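Coclaurine N-methyltransferase (Coptis japonica, PDB 6GKV) transfers a methyl group from S-adenosyl-L-methionine to the ring nitrogen of coclaurine and related tetrahydroisoquinolines in alkaloid biosynthesis. Local coordinates at residues Val271-Lys282 against Gly339-Lys350. Numbering follows the deposited sequence.
Sequences VSVVNHWTLSGK and GEEWMASHVLFK
Trp277 and His346 sit opposite each other as an antiparallel hydrogen-bonded pair, tied by Trp277 N to His346 O (2.8 Å) and by His346 N to Trp277 O (2.8 Å). The indole, with CG anti to its own carbonyl carbon (chi1 -52°), runs back along the sheet so that its benzo edge points Trp277 CE3 at His346 O (3.3 Å), and Trp277 CZ3 meets Leu348 CB at 4.0 Å. Asn275 CG lies over one indole face. Arg118 adds a cation-pi contact to the indole and also bonds His346 ND1, while Glu226 holds NE2, so the imidazole is fixed at both nitrogens. An alanine in place of Trp277 would probably uncover the flank of Leu348 and leave Arg118 without its aromatic partner. On the same side of the sheet, Leu279 CD1 approaches His346 CE1.

Leu348 marks the one break in register. Leu348 O takes a nearly straight bond from Val274 N (2.7 Å, 173°) and a weak one from Asn275 N, a classic beta bulge, while Val274 CG1 packs alongside Leu348 CD2 at 4.1 Å. Lys350 CB lies against Val274 CG2 (3.9 Å), the two side chains crossing at about a right angle. Across the sheet, on the side of Val273 and Val347, His276 NE2 and Ser345 OG share a hydrogen bond of 3.2 Å. The second subunit takes up two polar ends, its Tyr266 bonding His276 ND1 and its Asp269 forming a salt bridge with Lys350 NZ. Strand 342-350 thus lies between 221-230 and 272-279, giving the 3-2-1-4-5-7-6 order with antiparallel strand 7 characteristic of the Rossmann-like class I methyltransferase fold.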
# COMPACT_ATOMS: atom_id res chain seq x y z
N VAL A 271 -14.41 -0.84 6.64
CA VAL A 271 -13.76 0.28 7.29
C VAL A 271 -13.01 1.07 6.21
O VAL A 271 -12.82 0.57 5.10
CB VAL A 271 -12.78 -0.16 8.37
CG1 VAL A 271 -13.51 -0.92 9.49
CG2 VAL A 271 -11.71 -1.02 7.73
N SER A 272 -12.57 2.27 6.55
CA SER A 272 -11.94 3.13 5.55
C SER A 272 -10.73 3.86 6.13
O SER A 272 -10.86 4.60 7.10
CB SER A 272 -12.96 4.12 5.01
OG SER A 272 -12.71 4.41 3.66
N VAL A 273 -9.56 3.66 5.53
CA VAL A 273 -8.35 4.26 6.08
C VAL A 273 -8.43 5.78 6.02
O VAL A 273 -8.79 6.37 4.99
CB VAL A 273 -7.05 3.74 5.38
CG1 VAL A 273 -7.01 4.11 3.90
CG2 VAL A 273 -5.81 4.28 6.09
N VAL A 274 -8.12 6.40 7.14
CA VAL A 274 -8.10 7.84 7.27
C VAL A 274 -6.67 8.37 7.35
O VAL A 274 -6.33 9.39 6.75
CB VAL A 274 -8.89 8.27 8.51
CG1 VAL A 274 -8.49 9.69 8.96
CG2 VAL A 274 -10.39 8.17 8.19
N ASN A 275 -5.83 7.65 8.09
CA ASN A 275 -4.42 7.99 8.16
C ASN A 275 -3.60 6.73 8.27
O ASN A 275 -4.12 5.66 8.52
CB ASN A 275 -4.12 8.90 9.33
CG ASN A 275 -3.06 9.93 9.00
OD1 ASN A 275 -2.20 9.70 8.15
ND2 ASN A 275 -3.13 11.08 9.66
N HIS A 276 -2.30 6.89 8.07
CA HIS A 276 -1.40 5.77 8.06
C HIS A 276 -0.01 6.29 8.38
O HIS A 276 0.50 7.19 7.71
CB HIS A 276 -1.43 5.07 6.71
CG HIS A 276 -0.58 3.84 6.65
ND1 HIS A 276 -0.17 3.28 5.46
CD2 HIS A 276 -0.05 3.08 7.64
CE1 HIS A 276 0.57 2.22 5.72
NE2 HIS A 276 0.66 2.08 7.03
N TRP A 277 0.59 5.75 9.43
CA TRP A 277 1.94 6.10 9.79
C TRP A 277 2.71 4.80 9.85
O TRP A 277 2.10 3.74 10.05
CB TRP A 277 2.03 6.77 11.14
CG TRP A 277 1.13 7.94 11.39
CD1 TRP A 277 1.51 9.26 11.39
CD2 TRP A 277 -0.25 7.92 11.74
NE1 TRP A 277 0.43 10.07 11.69
CE2 TRP A 277 -0.69 9.25 11.91
CE3 TRP A 277 -1.21 6.89 11.90
CZ2 TRP A 277 -1.99 9.61 12.24
CZ3 TRP A 277 -2.52 7.24 12.23
CH2 TRP A 277 -2.89 8.59 12.40
N THR A 278 4.02 4.85 9.67
CA THR A 278 4.86 3.81 10.22
C THR A 278 5.82 4.46 11.22
O THR A 278 5.77 5.67 11.46
CB THR A 278 5.67 3.05 9.18
OG1 THR A 278 6.65 3.92 8.58
CG2 THR A 278 4.76 2.41 8.13
N LEU A 279 6.69 3.62 11.77
CA LEU A 279 7.50 3.95 12.93
C LEU A 279 8.74 3.04 12.92
O LEU A 279 8.61 1.82 12.74
CB LEU A 279 6.63 3.77 14.16
CG LEU A 279 6.95 3.93 15.63
CD1 LEU A 279 5.83 4.71 16.29
CD2 LEU A 279 7.00 2.56 16.24
N SER A 280 9.93 3.60 13.07
CA SER A 280 11.17 2.80 12.94
C SER A 280 11.24 1.57 13.85
O SER A 280 10.91 1.64 15.04
CB SER A 280 12.40 3.64 13.23
OG SER A 280 13.50 2.76 13.44
N GLY A 281 11.74 0.48 13.30
CA GLY A 281 12.00 -0.73 14.09
C GLY A 281 12.95 -0.57 15.27
O GLY A 281 13.11 -1.49 16.10
N LYS A 282 13.59 0.59 15.37
CA LYS A 282 14.51 0.89 16.47
C LYS A 282 13.78 1.00 17.80
O LYS A 282 14.35 0.79 18.86
CB LYS A 282 15.29 2.18 16.18
CG LYS A 282 16.50 1.99 15.30
CD LYS A 282 17.58 3.04 15.60
CE LYS A 282 17.04 4.45 15.37
NZ LYS A 282 17.94 5.33 14.56
N GLY A 339 16.73 -0.50 11.63
CA GLY A 339 15.29 -0.43 11.91
C GLY A 339 14.39 -0.12 10.71
O GLY A 339 13.20 0.21 10.89
N GLU A 340 14.94 -0.25 9.51
CA GLU A 340 14.26 0.10 8.27
C GLU A 340 13.87 -1.13 7.48
O GLU A 340 13.74 -1.08 6.27
CB GLU A 340 15.16 1.03 7.43
CG GLU A 340 15.25 2.44 8.02
CD GLU A 340 13.89 3.16 7.96
OE1 GLU A 340 13.20 3.03 6.91
OE2 GLU A 340 13.48 3.83 8.94
N GLU A 341 13.70 -2.25 8.18
CA GLU A 341 13.19 -3.47 7.58
C GLU A 341 11.89 -3.91 8.27
O GLU A 341 10.80 -3.78 7.72
CB GLU A 341 14.23 -4.59 7.64
CG GLU A 341 15.50 -4.30 6.85
CD GLU A 341 15.27 -4.27 5.35
OE1 GLU A 341 14.20 -4.69 4.89
OE2 GLU A 341 16.18 -3.84 4.60
N TRP A 342 12.03 -4.47 9.47
CA TRP A 342 10.89 -4.85 10.29
C TRP A 342 10.59 -3.68 11.21
O TRP A 342 11.51 -3.06 11.76
CB TRP A 342 11.17 -6.13 11.07
CG TRP A 342 11.21 -7.37 10.20
CD1 TRP A 342 10.13 -8.06 9.73
CD2 TRP A 342 12.37 -8.03 9.68
NE1 TRP A 342 10.55 -9.12 8.96
CE2 TRP A 342 11.90 -9.13 8.92
CE3 TRP A 342 13.75 -7.83 9.82
CZ2 TRP A 342 12.79 -10.02 8.28
CZ3 TRP A 342 14.62 -8.73 9.18
CH2 TRP A 342 14.13 -9.80 8.42
N MET A 343 9.30 -3.37 11.36
CA MET A 343 8.91 -2.15 12.04
C MET A 343 7.45 -2.17 12.47
O MET A 343 6.78 -3.20 12.40
CB MET A 343 9.18 -0.93 11.14
CG MET A 343 8.63 -1.09 9.71
SD MET A 343 9.01 0.30 8.61
CE MET A 343 10.65 -0.11 8.03
N ALA A 344 6.97 -1.00 12.88
CA ALA A 344 5.60 -0.83 13.36
C ALA A 344 4.77 0.09 12.47
O ALA A 344 5.21 1.15 12.03
CB ALA A 344 5.62 -0.30 14.78
N SER A 345 3.54 -0.35 12.21
CA SER A 345 2.57 0.38 11.39
C SER A 345 1.36 0.82 12.19
O SER A 345 0.75 0.01 12.91
CB SER A 345 2.13 -0.50 10.22
OG SER A 345 1.07 0.10 9.48
N HIS A 346 1.00 2.09 12.06
CA HIS A 346 -0.25 2.62 12.63
C HIS A 346 -1.28 3.00 11.57
O HIS A 346 -1.02 3.83 10.68
CB HIS A 346 0.04 3.85 13.50
CG HIS A 346 0.77 3.53 14.78
ND1 HIS A 346 1.24 4.51 15.63
CD2 HIS A 346 1.10 2.35 15.34
CE1 HIS A 346 1.84 3.94 16.66
NE2 HIS A 346 1.76 2.63 16.52
N VAL A 347 -2.47 2.42 11.68
CA VAL A 347 -3.56 2.73 10.77
C VAL A 347 -4.79 3.28 11.50
O VAL A 347 -5.26 2.69 12.48
CB VAL A 347 -3.99 1.50 9.96
CG1 VAL A 347 -4.89 1.93 8.82
CG2 VAL A 347 -2.76 0.75 9.42
N LEU A 348 -5.31 4.41 11.01
CA LEU A 348 -6.54 4.96 11.55
C LEU A 348 -7.68 4.72 10.56
O LEU A 348 -7.57 5.07 9.39
CB LEU A 348 -6.39 6.46 11.88
CG LEU A 348 -7.57 7.14 12.59
CD1 LEU A 348 -7.86 6.52 13.95
CD2 LEU A 348 -7.37 8.65 12.72
N PHE A 349 -8.73 4.07 11.03
CA PHE A 349 -9.89 3.75 10.19
C PHE A 349 -11.14 4.48 10.68
O PHE A 349 -11.33 4.65 11.88
CB PHE A 349 -10.23 2.26 10.22
CG PHE A 349 -9.15 1.34 9.71
CD1 PHE A 349 -9.06 1.04 8.36
CD2 PHE A 349 -8.29 0.69 10.61
CE1 PHE A 349 -8.09 0.15 7.90
CE2 PHE A 349 -7.33 -0.22 10.17
CZ PHE A 349 -7.23 -0.50 8.81
N LYS A 350 -12.02 4.86 9.74
CA LYS A 350 -13.40 5.24 10.07
C LYS A 350 -14.37 4.18 9.50
O LYS A 350 -13.95 3.32 8.72
CB LYS A 350 -13.75 6.61 9.50
CG LYS A 350 -14.02 6.58 8.02
CD LYS A 350 -14.28 7.97 7.45
CE LYS A 350 -14.33 7.94 5.93
NZ LYS A 350 -14.18 9.31 5.37